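Local coordinates for protein split-Soret cytochrome c (Desulfovibrio desulfuricans, PDB 1H21) that carries two heme c groups per subunit in a homodimer that shares its four hemes, also binds an iron-sulfur cluster, and may take part in sulfate reduction, at residues V32-Y37 / D128-V133. Numbering follows the deposited sequence.
Sequences VAYDGY and DAAQGV
Tyr-34 of helix 26-38 reaches across to the backbone of Ala-130 and Gln-131, a helix-to-loop surface contact in the all-helical part of this dimeric di-heme cytochrome. The loop of 128-133 belongs to the long link between helices 102-118 and 147-158, and one tyrosine side chain does most of the joining. The phenol extends from the helix because chi1 (175°) sets CG opposite the backbone N, which brings the hydroxyl to the loop. Tyr-34 OH sits against the backbone there, with Ala-130 CA 3.1 Å away and oblique to the ring; Ala-130 CB follows at 3.8 Å from the same oxygen. Ala-129 O stands at the edge of the ring, near its plane, 3.7 Å from Tyr-34 CE2. Beside the phenol, Gln-131 sends its chain back toward the helix, a long approach to Asp-35. The stronger polar partner of the Tyr-34 hydroxyl is Glu-169 OE2 of helix 165-192; Glu-169 OE1 also takes a hydrogen bond from Val-133 N, tying helix, phenol and loop together. Trp-38 meets the Tyr-34 ring edge-to-face, while Phe-124 meets it with planes inclined at about 40°. The Tyr-34 side chain is about 9 Å from that of Cys-171, a probable ligand of the iron-sulfur cluster. Across the contact itself, Tyr-34 OH accepts a hydrogen bond from Gln-131 N at 3.1 Å, with an N-H...O angle of 152°.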
ATOM      1  N   VAL A  32       6.507  15.579 -14.472  1.00 39.31           N
ATOM      2  CA  VAL A  32       5.352  16.022 -13.686  1.00 40.26           C
ATOM      3  C   VAL A  32       5.279  15.290 -12.325  1.00 39.58           C
ATOM      4  O   VAL A  32       4.903  15.889 -11.312  1.00 36.54           O
ATOM      5  CB  VAL A  32       4.038  15.829 -14.490  1.00 36.83           C
ATOM      6  CG1 VAL A  32       2.843  16.341 -13.695  1.00 36.65           C
ATOM      7  CG2 VAL A  32       4.145  16.553 -15.814  1.00 35.17           C
ATOM      8  N   ALA A  33       5.648  14.003 -12.318  1.00 39.06           N
ATOM      9  CA  ALA A  33       5.663  13.186 -11.097  1.00 35.62           C
ATOM     10  C   ALA A  33       6.624  13.808 -10.111  1.00 36.15           C
ATOM     11  O   ALA A  33       6.273  13.997  -8.946  1.00 35.42           O
ATOM     12  CB  ALA A  33       6.080  11.736 -11.398  1.00 30.63           C
ATOM     13  N   TYR A  34       7.825  14.144 -10.588  1.00 37.14           N
ATOM     14  CA  TYR A  34       8.842  14.773  -9.745  1.00 37.98           C
ATOM     15  C   TYR A  34       8.312  16.100  -9.179  1.00 41.38           C
ATOM     16  O   TYR A  34       8.489  16.401  -7.991  1.00 42.89           O
ATOM     17  CB  TYR A  34      10.128  14.996 -10.546  1.00 35.78           C
ATOM     18  CG  TYR A  34      11.221  15.755  -9.803  1.00 37.80           C
ATOM     19  CD1 TYR A  34      12.211  15.084  -9.092  1.00 37.28           C
ATOM     20  CD2 TYR A  34      11.244  17.151  -9.792  1.00 37.78           C
ATOM     21  CE1 TYR A  34      13.192  15.784  -8.385  1.00 35.41           C
ATOM     22  CE2 TYR A  34      12.208  17.849  -9.091  1.00 35.55           C
ATOM     23  CZ  TYR A  34      13.177  17.161  -8.386  1.00 34.56           C
ATOM     24  OH  TYR A  34      14.100  17.866  -7.655  1.00 38.36           O
ATOM     25  N   ASP A  35       7.636  16.880 -10.020  1.00 45.73           N
ATOM     26  CA  ASP A  35       7.074  18.165  -9.589  1.00 48.21           C
ATOM     27  C   ASP A  35       5.921  17.941  -8.614  1.00 45.12           C
ATOM     28  O   ASP A  35       5.811  18.600  -7.572  1.00 45.47           O
ATOM     29  CB  ASP A  35       6.575  18.975 -10.801  1.00 51.44           C
ATOM     30  CG  ASP A  35       7.713  19.458 -11.704  1.00 55.61           C
ATOM     31  OD1 ASP A  35       8.902  19.364 -11.308  1.00 59.10           O
ATOM     32  OD2 ASP A  35       7.416  19.939 -12.825  1.00 56.39           O
ATOM     33  N   GLY A  36       5.080  16.977  -8.954  1.00 43.27           N
ATOM     34  CA  GLY A  36       3.938  16.654  -8.127  1.00 41.71           C
ATOM     35  C   GLY A  36       4.353  16.264  -6.729  1.00 40.81           C
ATOM     36  O   GLY A  36       3.692  16.654  -5.764  1.00 38.34           O
ATOM     37  N   TYR A  37       5.488  15.561  -6.628  1.00 37.82           N
ATOM     38  CA  TYR A  37       6.028  15.085  -5.356  1.00 34.22           C
ATOM     39  C   TYR A  37       6.204  16.218  -4.338  1.00 37.95           C
ATOM     40  O   TYR A  37       5.860  16.066  -3.144  1.00 40.30           O
ATOM     41  CB  TYR A  37       7.360  14.338  -5.596  1.00 35.47           C
ATOM     42  CG  TYR A  37       8.180  14.046  -4.337  1.00 39.59           C
ATOM     43  CD1 TYR A  37       7.966  12.885  -3.579  1.00 40.84           C
ATOM     44  CD2 TYR A  37       9.121  14.972  -3.859  1.00 37.10           C
ATOM     45  CE1 TYR A  37       8.663  12.666  -2.368  1.00 38.58           C
ATOM     46  CE2 TYR A  37       9.809  14.765  -2.667  1.00 36.06           C
ATOM     47  CZ  TYR A  37       9.577  13.619  -1.924  1.00 36.76           C
ATOM     48  OH  TYR A  37      10.239  13.454  -0.728  1.00 32.93           O
ATOM     49  N   ASP A 128      18.628  21.519 -12.566  1.00 66.44           N
ATOM     50  CA  ASP A 128      18.477  22.613 -11.624  1.00 68.59           C
ATOM     51  C   ASP A 128      17.028  22.857 -11.216  1.00 67.72           C
ATOM     52  O   ASP A 128      16.733  23.785 -10.457  1.00 69.14           O
ATOM     53  CB  ASP A 128      19.123  23.873 -12.191  1.00 77.93           C
ATOM     54  CG  ASP A 128      20.629  23.709 -12.386  1.00 83.19           C
ATOM     55  OD1 ASP A 128      21.357  23.675 -11.374  1.00 80.24           O
ATOM     56  OD2 ASP A 128      21.078  23.583 -13.547  1.00 87.20           O
ATOM     57  N   ALA A 129      16.120  22.029 -11.728  1.00 66.47           N
ATOM     58  CA  ALA A 129      14.709  22.143 -11.360  1.00 63.88           C
ATOM     59  C   ALA A 129      14.598  21.446 -10.001  1.00 59.94           C
ATOM     60  O   ALA A 129      13.493  21.276  -9.460  1.00 60.67           O
ATOM     61  CB  ALA A 129      13.819  21.451 -12.402  1.00 66.08           C
ATOM     62  N   ALA A 130      15.755  21.018  -9.479  1.00 54.49           N
ATOM     63  CA  ALA A 130      15.849  20.325  -8.203  1.00 51.72           C
ATOM     64  C   ALA A 130      15.264  21.187  -7.110  1.00 51.33           C
ATOM     65  O   ALA A 130      15.701  22.324  -6.908  1.00 52.78           O
ATOM     66  CB  ALA A 130      17.291  20.002  -7.890  1.00 46.58           C
ATOM     67  N   GLN A 131      14.267  20.656  -6.408  1.00 50.42           N
ATOM     68  CA  GLN A 131      13.641  21.402  -5.326  1.00 48.37           C
ATOM     69  C   GLN A 131      14.183  21.055  -3.948  1.00 48.85           C
ATOM     70  O   GLN A 131      13.872  21.755  -2.978  1.00 51.22           O
ATOM     71  CB  GLN A 131      12.126  21.245  -5.369  1.00 49.20           C
ATOM     72  CG  GLN A 131      11.505  21.767  -6.658  1.00 46.57           C
ATOM     73  CD  GLN A 131      10.005  21.806  -6.582  1.00 47.45           C
ATOM     74  OE1 GLN A 131       9.319  21.319  -7.498  1.00 42.68           O
ATOM     75  NE2 GLN A 131       9.468  22.390  -5.479  1.00 43.43           N
ATOM     76  N   GLY A 132      14.945  19.964  -3.854  1.00 46.38           N
ATOM     77  CA  GLY A 132      15.529  19.560  -2.582  1.00 45.95           C
ATOM     78  C   GLY A 132      16.999  19.912  -2.549  1.00 46.57           C
ATOM     79  O   GLY A 132      17.389  20.856  -1.862  1.00 49.25           O
ATOM     80  N   VAL A 133      17.815  19.103  -3.216  1.00 47.59           N
ATOM     81  CA  VAL A 133      19.251  19.342  -3.326  1.00 49.33           C
ATOM     82  C   VAL A 133      19.662  19.096  -4.784  1.00 54.12           C
ATOM     83  O   VAL A 133      19.254  18.100  -5.408  1.00 56.04           O
ATOM     84  CB  VAL A 133      20.088  18.440  -2.393  1.00 47.42           C
ATOM     85  CG1 VAL A 133      19.644  18.591  -0.968  1.00 46.23           C
ATOM     86  CG2 VAL A 133      20.058  16.976  -2.858  1.00 49.41           C
TER